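Local coordinates for uncharacterized protein cvnB5 (Streptomyces avermitilis, PDB 3LEQ), which is of unknown function but has the Roadblock/LC7 fold, whose relatives include regulatory partners of small GTPases and light chains of dynein motors, at residues Q7-L12 and A22-E27; A17-A22 and G103-Q108; E44-T49 and H91-T96; S51-L56 and G79-T84. All blocks are in the same frame, centred on the assembly; numbering follows the deposited sequence.

All four contacts pack a helix against one antiparallel sheet, and none has a hydrogen bond between its two segments. Contacts 1 and 2 lie on one sheet face, where helices 4-15 and 102-115 sit side by side; both use strand 19-26 and share A22. Contacts 3 and 4 lie on the other face, under helix 40-55, the first on strand 90-96 and the second on the neighbouring strand 80-85. Contacts 1 and 3 are buried, about 6 Å from the chain centre, and purely aliphatic. Contacts 2 and 4, each about 9 Å out, are only partly buried: one brings in a glutamate, the other a selenomethionine.

Contact 1: Q7-L12 and A22-E27; sequences QLLTGL and AVVLSE
L9 of helix 4-15 drops its branched end onto A22 and V24 of strand 19-26, a wholly aliphatic contact. CD2 of L9 sits 4.0 Å from CB of A22 and 3.9 Å from CG2 of V24, so one methyl in this conformer bridges two strand residues. CD1 of L9 lies 4.0 Å from the same CG2 of V24 and passes the backbone, 4.2 Å from CA of V23. L9 is modelled in two conformers; these distances describe one, so the exact fit is less certain. L9 and V24 cross at nearly a right angle, the leucine fork meeting a single valine branch. V24 has CG1 anti to its backbone N (chi1 172°), which leaves CG2 beside that N as the methyl turned to the leucine. One helical turn on from L9, L12 adds a looser touch, its CD2 lying 4.2 Å from CB of A22. The small alanine thus lies under both leucines, and the CA atoms of L9 and A22 come within 6.1 Å. Outside this pair, L9 also meets L92 of the next strand, while L112 of helix 102-115 touches both L9 and L12. Backbone bonds to V93 and S35 hold V23 and A22 in the sheet. V23 turns to the opposite face, where it meets A43. The segment axes run 146° apart, 8.4 Å at closest, so the chain turns back from helix into strand: the opening helix-strand unit of the Roadblock/LC7 fold, its first helix laid on the central sheet.

Contact 2: A17-A22 and G103-Q108; sequences AEVDHA and GVVAYQ
E18 and V105 make the tightest touch, CB of the glutamate lying 3.6 Å from CG2 of the valine. This is packing against the aliphatic root of E18, not its charge. A second apolar contact follows one residue on, where CG2 of V19 rests 4.1 Å from CG1 of V105, the two valines meeting at a slant. V105 therefore spends one methyl on each neighbour: CG1, trans to the valine's own N (chi1 177°), goes to V19, and CG2 goes to E18. These pairs join the start of strand 19-26, and the loop residue just before it, to helix 102-115, which shares a sheet face with helix 4-15 in this Roadblock/LC7 fold. V105 also meets T96 and I82, so the helix is seated across strands 19-26, 90-96 and 80-85; V19 lies on V94 and on V13 of helix 4-15. The carboxylate adds little: E18 bends at chi2 (87°) and its OE1 passes 4.4 Å from CG1 of V104, a loose van der Waals approach. Hydrogen bonding lies outside the pair: Q108 OE1 accepts from R15 NH1. Beyond V19, D20 and H21 both face L95 in a classic beta bulge, and the H21 ring stacks with F38.

Contact 3: E44-T49 and H91-T96; sequences ERLAAT and HLVVLT
L46 of helix 40-55 packs onto V93 and L95 of strand 90-96, where the single long helix on its side of the Roadblock/LC7 sheet meets the middle strand. All touching across the contact is aliphatic. A chi1 of -177° swings CG of L46 away from the amide nitrogen and sends the fork over the strand between the two residues. Against V93 the side chains pass alongside each other in opposite directions: CG1 of V93 is 3.9 Å from CD1 of L46 and equally near its CG. With L95 the approach is tip to tip, both methyls of L46 converging on the branch point of L95. CD1 and CD2 of L46 each lie 3.9 Å from CG of L95, and CD2 also comes within 4.0 Å of CD1 of L95. An alanine here is likely to open a gap over V93 and L95, leaving L95 without the two methyls that meet its branch point.

L46 also touches L81 of strand 80-85 and V23 of strand 19-26, so one leucine meets three adjacent strands. V94, pointing to the opposite face, meets M109 and L12.

No hydrogen bond links the two segments; the strand is bonded to its sheet neighbours, and T49 turns its hydroxyl back to the preceding turn, where the carbonyl of R45 takes two donors. N of T49 reaches O of R45 at 3.1 Å, and OG1 of T49 donates to that oxygen at 3.0 Å from the other face of the carbonyl plane, tilted 26° out of it.

Contact 4: S51-L56 and G79-T84; sequences SGLMSL and GYLILT
M54, a selenomethionine near the end of helix 40-55, lays its long side chain over L83 of strand 80-85. Its CB leaves the backbone broadside to the strand and makes no close approach. CG comes next, set beside the backbone N by chi1 of -60°, and it already lies 4.1 Å from CD1 of L83. SE settles over the leucine fork, 4.0 Å from CD1 and 4.1 Å from CD2 of L83. There the chain bends, with chi3 at -80°, and CE folds round to 4.2 Å from CD1 of L83 instead of running on past it. Three successive atoms of M54 therefore wrap one methyl, while the second methyl of L83, CD2, is met from M54 by the selenium alone and also lies against H91. The two side chains meet obliquely.

One residue back, L53 supplies a single further touch, its CD1 lying 3.8 Å from CD2 of L81, the side chains sliding past each other in opposite directions. The nearest CA atoms of the segments, those of L53 and L83, are still 9.5 Å apart, so the side chains alone span the gap.

L81 and L83 face helix 40-55, while I82 between them turns to M109 on the far side of the sheet. M54 also reaches H91, and L53 meets I74 of strand 71-75; the helix thus overlies strands 90-96, 80-85 and 71-75, with strand 80-85 in the middle.

Contact 1: Q7-L12 and A22-E27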
loop_
_atom_site.group_PDB
_atom_site.type_symbol
_atom_site.label_atom_id
_atom_site.label_comp_id
_atom_site.label_asym_id
_atom_site.label_seq_id
_atom_site.Cartn_x
_atom_site.Cartn_y
_atom_site.Cartn_z
ATOM N N GLN A 7 12.052 -0.673 -4.660
ATOM C CA GLN A 7 12.023 -0.283 -6.083
ATOM C C GLN A 7 10.719 -0.692 -6.763
ATOM O O GLN A 7 10.151 0.084 -7.539
ATOM C CB GLN A 7 13.231 -0.842 -6.833
ATOM C CG GLN A 7 14.549 -0.212 -6.397
ATOM C CD GLN A 7 15.737 -0.632 -7.257
ATOM O OE1 GLN A 7 15.637 -1.520 -8.112
ATOM N NE2 GLN A 7 16.871 0.015 -7.032
ATOM N N LEU A 8 10.248 -1.902 -6.463
ATOM C CA LEU A 8 8.924 -2.344 -6.907
ATOM C C LEU A 8 7.788 -1.417 -6.461
ATOM O O LEU A 8 6.919 -1.058 -7.275
ATOM C CB LEU A 8 8.634 -3.787 -6.467
ATOM C CG LEU A 8 9.214 -4.915 -7.321
ATOM C CD1 LEU A 8 8.774 -6.246 -6.755
ATOM C CD2 LEU A 8 8.798 -4.790 -8.806
ATOM N N LEU A 9 7.798 -1.050 -5.171
ATOM C CA LEU A 9 6.792 -0.151 -4.601
ATOM C C LEU A 9 6.897 1.237 -5.215
ATOM O O LEU A 9 5.886 1.855 -5.536
ATOM C CB LEU A 9 6.941 -0.059 -3.079
ATOM C CG LEU A 9 6.644 -1.309 -2.248
ATOM C CD1 LEU A 9 6.924 -1.028 -0.788
ATOM C CD2 LEU A 9 5.197 -1.738 -2.425
ATOM N N THR A 10 8.128 1.734 -5.368
ATOM C CA THR A 10 8.348 3.057 -5.965
ATOM C C THR A 10 7.884 3.025 -7.428
ATOM O O THR A 10 7.284 3.981 -7.922
ATOM C CB THR A 10 9.826 3.502 -5.832
ATOM O OG1 THR A 10 10.235 3.340 -4.475
ATOM C CG2 THR A 10 10.027 4.984 -6.256
ATOM N N GLY A 11 8.132 1.894 -8.084
ATOM C CA GLY A 11 7.727 1.657 -9.469
ATOM C C GLY A 11 6.219 1.688 -9.638
ATOM O O GLY A 11 5.713 2.320 -10.566
ATOM N N LEU A 12 5.501 1.024 -8.731
ATOM C CA LEU A 12 4.034 1.097 -8.720
ATOM C C LEU A 12 3.558 2.555 -8.631
ATOM O O LEU A 12 2.700 2.981 -9.398
ATOM C CB LEU A 12 3.460 0.299 -7.548
ATOM C CG LEU A 12 1.953 0.408 -7.322
ATOM C CD1 LEU A 12 1.206 -0.390 -8.385
ATOM C CD2 LEU A 12 1.567 -0.065 -5.916
ATOM N N ALA A 22 2.712 3.765 -1.274
ATOM C CA ALA A 22 2.595 2.342 -0.992
ATOM C C ALA A 22 3.572 1.893 0.087
ATOM O O ALA A 22 4.711 2.371 0.149
ATOM C CB ALA A 22 2.812 1.529 -2.283
ATOM N N VAL A 23 3.122 0.979 0.939
ATOM C CA VAL A 23 3.995 0.346 1.930
ATOM C C VAL A 23 3.699 -1.139 2.001
ATOM O O VAL A 23 2.600 -1.587 1.622
ATOM C CB VAL A 23 3.807 0.939 3.366
ATOM C CG1 VAL A 23 4.157 2.402 3.403
ATOM C CG2 VAL A 23 2.374 0.742 3.888
ATOM N N VAL A 24 4.669 -1.892 2.506
ATOM C CA VAL A 24 4.439 -3.283 2.881
ATOM C C VAL A 24 4.709 -3.411 4.396
ATOM O O VAL A 24 5.765 -2.995 4.890
ATOM C CB VAL A 24 5.316 -4.249 2.090
ATOM C CG1 VAL A 24 5.178 -5.667 2.650
ATOM C CG2 VAL A 24 4.949 -4.209 0.595
ATOM N N LEU A 25 3.725 -3.930 5.118
ATOM C CA LEU A 25 3.800 -4.045 6.574
ATOM C C LEU A 25 3.891 -5.516 6.957
ATOM O O LEU A 25 3.228 -6.349 6.350
ATOM C CB LEU A 25 2.552 -3.413 7.211
ATOM C CG LEU A 25 2.172 -2.001 6.723
ATOM C CD1 LEU A 25 0.837 -1.582 7.338
ATOM C CD2 LEU A 25 3.278 -0.958 7.056
ATOM N N SER A 26 4.681 -5.825 7.987
ATOM C CA SER A 26 4.782 -7.180 8.508
ATOM C C SER A 26 3.544 -7.455 9.348
ATOM O O SER A 26 2.780 -6.536 9.647
ATOM C CB SER A 26 6.025 -7.314 9.389
ATOM O OG SER A 26 5.857 -6.540 10.571
ATOM N N GLU A 27 3.361 -8.714 9.739
ATOM C CA GLU A 27 2.284 -9.110 10.645
ATOM C C GLU A 27 2.235 -8.258 11.924
ATOM O O GLU A 27 1.152 -7.944 12.407
ATOM C CB GLU A 27 2.382 -10.603 10.990
#

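Contact 2: A17-A22 and G103-Q108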
loop_
_atom_site.group_PDB
_atom_site.type_symbol
_atom_site.label_atom_id
_atom_site.label_comp_id
_atom_site.label_asym_id
_atom_site.label_seq_id
_atom_site.Cartn_x
_atom_site.Cartn_y
_atom_site.Cartn_z
ATOM N N ALA A 17 -0.800 6.560 -12.102
ATOM C CA ALA A 17 -1.316 7.896 -11.769
ATOM C C ALA A 17 -2.245 7.866 -10.541
ATOM O O ALA A 17 -2.241 8.795 -9.722
ATOM C CB ALA A 17 -2.033 8.513 -12.976
ATOM N N GLU A 18 -3.010 6.776 -10.413
ATOM C CA GLU A 18 -3.994 6.624 -9.349
ATOM C C GLU A 18 -3.371 6.391 -7.976
ATOM O O GLU A 18 -4.019 6.619 -6.965
ATOM C CB GLU A 18 -4.949 5.461 -9.652
ATOM C CG GLU A 18 -6.009 5.747 -10.699
ATOM C CD GLU A 18 -5.540 5.482 -12.118
ATOM O OE1 GLU A 18 -6.393 5.510 -13.019
ATOM O OE2 GLU A 18 -4.331 5.255 -12.341
ATOM N N VAL A 19 -2.126 5.924 -7.937
ATOM C CA VAL A 19 -1.509 5.505 -6.673
ATOM C C VAL A 19 -0.565 6.610 -6.207
ATOM O O VAL A 19 0.297 7.035 -6.953
ATOM C CB VAL A 19 -0.743 4.176 -6.829
ATOM C CG1 VAL A 19 0.029 3.847 -5.562
ATOM C CG2 VAL A 19 -1.696 3.043 -7.160
ATOM N N ASP A 20 -0.774 7.102 -4.988
ATOM C CA ASP A 20 0.076 8.137 -4.409
ATOM C C ASP A 20 1.246 7.588 -3.541
ATOM O O ASP A 20 2.383 8.078 -3.635
ATOM C CB ASP A 20 -0.776 9.117 -3.609
ATOM C CG ASP A 20 -1.550 10.104 -4.493
ATOM O OD1 ASP A 20 -1.274 10.231 -5.718
ATOM O OD2 ASP A 20 -2.445 10.775 -3.942
ATOM N N HIS A 21 0.967 6.591 -2.698
ATOM C CA HIS A 21 1.979 6.000 -1.819
ATOM C C HIS A 21 1.680 4.527 -1.635
ATOM O O HIS A 21 0.534 4.106 -1.801
ATOM C CB HIS A 21 2.012 6.666 -0.426
ATOM C CG HIS A 21 2.061 8.162 -0.461
ATOM N ND1 HIS A 21 3.159 8.862 -0.914
ATOM C CD2 HIS A 21 1.149 9.092 -0.089
ATOM C CE1 HIS A 21 2.911 10.159 -0.844
ATOM N NE2 HIS A 21 1.698 10.327 -0.347
ATOM N N ALA A 22 2.712 3.765 -1.274
ATOM C CA ALA A 22 2.595 2.342 -0.992
ATOM C C ALA A 22 3.572 1.893 0.087
ATOM O O ALA A 22 4.711 2.371 0.149
ATOM C CB ALA A 22 2.812 1.529 -2.283
ATOM N N GLY A 103 -10.846 -0.682 -9.528
ATOM C CA GLY A 103 -10.529 -1.847 -10.349
ATOM C C GLY A 103 -9.134 -1.796 -10.935
ATOM O O GLY A 103 -8.415 -2.799 -10.930
ATOM N N VAL A 104 -8.741 -0.630 -11.431
ATOM C CA VAL A 104 -7.398 -0.461 -11.971
ATOM C C VAL A 104 -6.362 -0.638 -10.855
ATOM O O VAL A 104 -5.409 -1.403 -10.988
ATOM C CB VAL A 104 -7.244 0.891 -12.700
ATOM C CG1 VAL A 104 -5.784 1.179 -13.006
ATOM C CG2 VAL A 104 -8.074 0.897 -13.982
ATOM N N VAL A 105 -6.564 0.066 -9.748
ATOM C CA VAL A 105 -5.625 -0.014 -8.642
ATOM C C VAL A 105 -5.543 -1.450 -8.113
ATOM O O VAL A 105 -4.444 -1.960 -7.907
ATOM C CB VAL A 105 -5.993 0.954 -7.514
ATOM C CG1 VAL A 105 -5.035 0.771 -6.353
ATOM C CG2 VAL A 105 -5.917 2.401 -8.012
ATOM N N ALA A 106 -6.679 -2.108 -7.897
ATOM C CA ALA A 106 -6.637 -3.481 -7.391
ATOM C C ALA A 106 -5.886 -4.421 -8.338
ATOM O O ALA A 106 -5.142 -5.277 -7.879
ATOM C CB ALA A 106 -8.021 -4.004 -7.081
ATOM N N TYR A 107 -6.084 -4.261 -9.644
ATOM C CA TYR A 107 -5.353 -5.049 -10.636
ATOM C C TYR A 107 -3.853 -4.787 -10.529
ATOM O O TYR A 107 -3.049 -5.709 -10.475
ATOM C CB TYR A 107 -5.856 -4.716 -12.069
ATOM C CG TYR A 107 -4.944 -5.274 -13.142
ATOM C CD1 TYR A 107 -5.037 -6.608 -13.537
ATOM C CD2 TYR A 107 -3.952 -4.475 -13.728
ATOM C CE1 TYR A 107 -4.179 -7.125 -14.515
ATOM C CE2 TYR A 107 -3.082 -4.988 -14.695
ATOM C CZ TYR A 107 -3.207 -6.306 -15.084
ATOM O OH TYR A 107 -2.343 -6.795 -16.044
ATOM N N GLN A 108 -3.466 -3.524 -10.475
ATOM C CA GLN A 108 -2.039 -3.173 -10.326
ATOM C C GLN A 108 -1.398 -3.757 -9.053
ATOM O O GLN A 108 -0.252 -4.263 -9.090
ATOM C CB GLN A 108 -1.836 -1.646 -10.366
ATOM C CG GLN A 108 -2.090 -1.033 -11.739
ATOM C CD GLN A 108 -1.012 -1.370 -12.749
ATOM O OE1 GLN A 108 0.072 -1.846 -12.402
ATOM N NE2 GLN A 108 -1.299 -1.102 -14.015
#

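Contact 3: E44-T49 and H91-T96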
loop_
_atom_site.group_PDB
_atom_site.type_symbol
_atom_site.label_atom_id
_atom_site.label_comp_id
_atom_site.label_asym_id
_atom_site.label_seq_id
_atom_site.Cartn_x
_atom_site.Cartn_y
_atom_site.Cartn_z
ATOM N N GLU A 44 4.635 5.538 8.611
ATOM C CA GLU A 44 4.256 5.015 9.914
ATOM C C GLU A 44 2.843 5.470 10.326
ATOM O O GLU A 44 2.143 4.741 11.009
ATOM C CB GLU A 44 5.306 5.377 10.972
ATOM C CG GLU A 44 6.660 4.673 10.769
ATOM C CD GLU A 44 7.679 5.007 11.818
ATOM O OE1 GLU A 44 7.604 6.108 12.406
ATOM O OE2 GLU A 44 8.586 4.176 12.050
ATOM N N ARG A 45 2.419 6.649 9.885
ATOM C CA ARG A 45 1.025 7.069 10.062
ATOM C C ARG A 45 0.055 6.162 9.297
ATOM O O ARG A 45 -0.993 5.769 9.838
ATOM C CB ARG A 45 0.836 8.515 9.623
ATOM C CG ARG A 45 -0.416 9.163 10.189
ATOM C CD ARG A 45 -0.491 10.664 9.880
ATOM N NE ARG A 45 -0.889 11.472 11.039
ATOM C CZ ARG A 45 -2.058 11.388 11.677
ATOM N NH1 ARG A 45 -2.986 10.510 11.297
ATOM N NH2 ARG A 45 -2.291 12.179 12.715
ATOM N N LEU A 46 0.404 5.827 8.046
ATOM C CA LEU A 46 -0.362 4.853 7.279
ATOM C C LEU A 46 -0.291 3.499 7.973
ATOM O O LEU A 46 -1.303 2.785 8.065
ATOM C CB LEU A 46 0.162 4.736 5.844
ATOM C CG LEU A 46 -0.578 3.801 4.886
ATOM C CD1 LEU A 46 -2.082 4.070 4.866
ATOM C CD2 LEU A 46 0.031 3.961 3.491
ATOM N N ALA A 47 0.886 3.168 8.511
ATOM C CA ALA A 47 1.052 1.887 9.183
ATOM C C ALA A 47 0.178 1.798 10.426
ATOM O O ALA A 47 -0.391 0.737 10.698
ATOM C CB ALA A 47 2.526 1.618 9.507
ATOM N N ALA A 48 0.061 2.903 11.171
ATOM C CA ALA A 48 -0.761 2.933 12.394
ATOM C C ALA A 48 -2.236 2.760 12.034
ATOM O O ALA A 48 -2.984 2.075 12.743
ATOM C CB ALA A 48 -0.542 4.239 13.177
ATOM N N THR A 49 -2.655 3.389 10.939
ATOM C CA THR A 49 -4.029 3.245 10.461
ATOM C C THR A 49 -4.340 1.809 10.022
ATOM O O THR A 49 -5.391 1.255 10.354
ATOM C CB THR A 49 -4.306 4.199 9.272
ATOM O OG1 THR A 49 -4.025 5.538 9.677
ATOM C CG2 THR A 49 -5.768 4.140 8.861
ATOM N N HIS A 91 1.299 -7.367 4.515
ATOM C CA HIS A 91 0.228 -6.752 3.759
ATOM C C HIS A 91 0.753 -5.572 2.943
ATOM O O HIS A 91 1.596 -4.802 3.421
ATOM C CB HIS A 91 -0.878 -6.253 4.694
ATOM C CG HIS A 91 -1.746 -7.342 5.230
ATOM N ND1 HIS A 91 -1.411 -8.084 6.341
ATOM C CD2 HIS A 91 -2.939 -7.822 4.800
ATOM C CE1 HIS A 91 -2.365 -8.965 6.580
ATOM N NE2 HIS A 91 -3.304 -8.824 5.659
ATOM N N LEU A 92 0.261 -5.448 1.711
ATOM C CA LEU A 92 0.543 -4.293 0.884
ATOM C C LEU A 92 -0.536 -3.261 1.151
ATOM O O LEU A 92 -1.758 -3.596 1.142
ATOM C CB LEU A 92 0.506 -4.699 -0.613
ATOM C CG LEU A 92 0.620 -3.556 -1.641
ATOM C CD1 LEU A 92 1.998 -2.870 -1.562
ATOM C CD2 LEU A 92 0.361 -4.110 -3.074
ATOM N N VAL A 93 -0.133 -2.011 1.380
ATOM C CA VAL A 93 -1.108 -0.979 1.683
ATOM C C VAL A 93 -0.851 0.188 0.756
ATOM O O VAL A 93 0.267 0.645 0.636
ATOM C CB VAL A 93 -1.029 -0.488 3.151
ATOM C CG1 VAL A 93 -2.140 0.487 3.442
ATOM C CG2 VAL A 93 -1.050 -1.685 4.163
ATOM N N VAL A 94 -1.894 0.685 0.117
ATOM C CA VAL A 94 -1.758 1.764 -0.854
ATOM C C VAL A 94 -2.697 2.908 -0.501
ATOM O O VAL A 94 -3.824 2.652 -0.025
ATOM C CB VAL A 94 -2.064 1.231 -2.286
ATOM C CG1 VAL A 94 -2.537 2.338 -3.222
ATOM C CG2 VAL A 94 -0.830 0.518 -2.866
ATOM N N LEU A 95 -2.249 4.137 -0.753
ATOM C CA LEU A 95 -3.113 5.325 -0.736
ATOM C C LEU A 95 -3.286 5.807 -2.178
ATOM O O LEU A 95 -2.300 6.018 -2.899
ATOM C CB LEU A 95 -2.544 6.446 0.141
ATOM C CG LEU A 95 -2.587 6.245 1.664
ATOM C CD1 LEU A 95 -1.807 7.338 2.369
ATOM C CD2 LEU A 95 -4.038 6.167 2.210
ATOM N N THR A 96 -4.539 5.970 -2.600
ATOM C CA THR A 96 -4.840 6.521 -3.924
ATOM C C THR A 96 -5.161 8.020 -3.866
ATOM O O THR A 96 -5.471 8.564 -2.801
ATOM C CB THR A 96 -6.052 5.828 -4.568
ATOM O OG1 THR A 96 -7.261 6.384 -4.029
ATOM C CG2 THR A 96 -6.011 4.303 -4.340
#

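Contact 4: S51-L56 and G79-T84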
loop_
_atom_site.group_PDB
_atom_site.type_symbol
_atom_site.label_atom_id
_atom_site.label_comp_id
_atom_site.label_asym_id
_atom_site.label_seq_id
_atom_site.Cartn_x
_atom_site.Cartn_y
_atom_site.Cartn_z
ATOM N N SER A 51 -2.807 -0.964 10.887
ATOM C CA SER A 51 -2.739 -1.858 12.033
ATOM C C SER A 51 -4.033 -1.740 12.882
ATOM O O SER A 51 -4.534 -2.735 13.416
ATOM C CB SER A 51 -1.436 -1.591 12.814
ATOM O OG SER A 51 -1.638 -1.518 14.221
ATOM N N GLY A 52 -4.597 -0.532 12.947
ATOM C CA GLY A 52 -5.878 -0.312 13.628
ATOM C C GLY A 52 -7.003 -0.996 12.871
ATOM O O GLY A 52 -7.921 -1.530 13.479
ATOM N N LEU A 53 -6.936 -0.949 11.538
ATOM C CA LEU A 53 -7.926 -1.580 10.659
ATOM C C LEU A 53 -8.011 -3.069 10.885
ATOM O O LEU A 53 -9.092 -3.668 10.917
ATOM C CB LEU A 53 -7.545 -1.350 9.200
ATOM C CG LEU A 53 -8.424 -0.442 8.370
ATOM C CD1 LEU A 53 -7.821 -0.324 6.975
ATOM C CD2 LEU A 53 -9.790 -1.051 8.292
HETATM N N MSE A 54 -6.846 -3.665 11.061
HETATM C CA MSE A 54 -6.748 -5.097 11.208
HETATM C C MSE A 54 -6.906 -5.571 12.634
HETATM O O MSE A 54 -6.998 -6.769 12.880
HETATM C CB MSE A 54 -5.439 -5.557 10.625
HETATM C CG MSE A 54 -5.368 -5.190 9.172
HETATM SE SE MSE A 54 -3.957 -6.180 8.392
HETATM C CE MSE A 54 -2.425 -5.085 8.955
ATOM N N SER A 55 -6.933 -4.635 13.571
ATOM C CA SER A 55 -7.316 -4.965 14.932
ATOM C C SER A 55 -8.840 -5.038 15.037
ATOM O O SER A 55 -9.370 -5.889 15.741
ATOM C CB SER A 55 -6.730 -3.958 15.911
ATOM O OG SER A 55 -5.377 -4.289 16.187
ATOM N N LEU A 56 -9.526 -4.154 14.314
ATOM C CA LEU A 56 -10.987 -4.184 14.193
ATOM C C LEU A 56 -11.468 -5.438 13.464
ATOM O O LEU A 56 -11.773 -6.460 14.081
ATOM C CB LEU A 56 -11.488 -2.940 13.451
ATOM C CG LEU A 56 -11.263 -1.567 14.095
ATOM C CD1 LEU A 56 -11.643 -0.490 13.129
ATOM C CD2 LEU A 56 -12.038 -1.391 15.408
ATOM N N GLY A 79 -9.545 9.956 -1.121
ATOM C CA GLY A 79 -9.159 8.906 -2.077
ATOM C C GLY A 79 -9.466 7.590 -1.365
ATOM O O GLY A 79 -10.349 7.553 -0.504
ATOM N N TYR A 80 -8.755 6.514 -1.704
ATOM C CA TYR A 80 -8.952 5.219 -1.036
ATOM C C TYR A 80 -7.717 4.766 -0.277
ATOM O O TYR A 80 -6.582 5.054 -0.687
ATOM C CB TYR A 80 -9.217 4.094 -2.053
ATOM C CG TYR A 80 -10.485 4.229 -2.852
ATOM C CD1 TYR A 80 -11.616 3.481 -2.528
ATOM C CD2 TYR A 80 -10.551 5.084 -3.947
ATOM C CE1 TYR A 80 -12.782 3.598 -3.266
ATOM C CE2 TYR A 80 -11.717 5.215 -4.688
ATOM C CZ TYR A 80 -12.825 4.470 -4.338
ATOM O OH TYR A 80 -13.979 4.586 -5.073
ATOM N N LEU A 81 -7.948 4.022 0.800
ATOM C CA LEU A 81 -6.898 3.205 1.421
ATOM C C LEU A 81 -7.225 1.768 1.075
ATOM O O LEU A 81 -8.343 1.301 1.331
ATOM C CB LEU A 81 -6.874 3.388 2.939
ATOM C CG LEU A 81 -5.785 2.647 3.735
ATOM C CD1 LEU A 81 -5.644 3.290 5.119
ATOM C CD2 LEU A 81 -6.098 1.130 3.888
ATOM N N ILE A 82 -6.278 1.061 0.473
ATOM C CA ILE A 82 -6.537 -0.312 0.072
ATOM C C ILE A 82 -5.437 -1.182 0.650
ATOM O O ILE A 82 -4.253 -0.847 0.543
ATOM C CB ILE A 82 -6.622 -0.502 -1.489
ATOM C CG1 ILE A 82 -7.540 0.541 -2.139
ATOM C CG2 ILE A 82 -7.052 -1.963 -1.863
ATOM C CD1 ILE A 82 -7.505 0.598 -3.661
ATOM N N LEU A 83 -5.830 -2.308 1.218
ATOM C CA LEU A 83 -4.900 -3.229 1.843
ATOM C C LEU A 83 -5.151 -4.640 1.314
ATOM O O LEU A 83 -6.290 -5.055 1.225
ATOM C CB LEU A 83 -5.128 -3.172 3.356
ATOM C CG LEU A 83 -4.384 -4.069 4.327
ATOM C CD1 LEU A 83 -4.276 -3.343 5.660
ATOM C CD2 LEU A 83 -5.107 -5.418 4.508
ATOM N N THR A 84 -4.087 -5.368 0.980
ATOM C CA THR A 84 -4.201 -6.762 0.565
ATOM C C THR A 84 -3.051 -7.591 1.133
ATOM O O THR A 84 -1.993 -7.062 1.455
ATOM C CB THR A 84 -4.310 -6.910 -1.006
ATOM O OG1 THR A 84 -4.612 -8.275 -1.345
ATOM C CG2 THR A 84 -3.011 -6.529 -1.695
#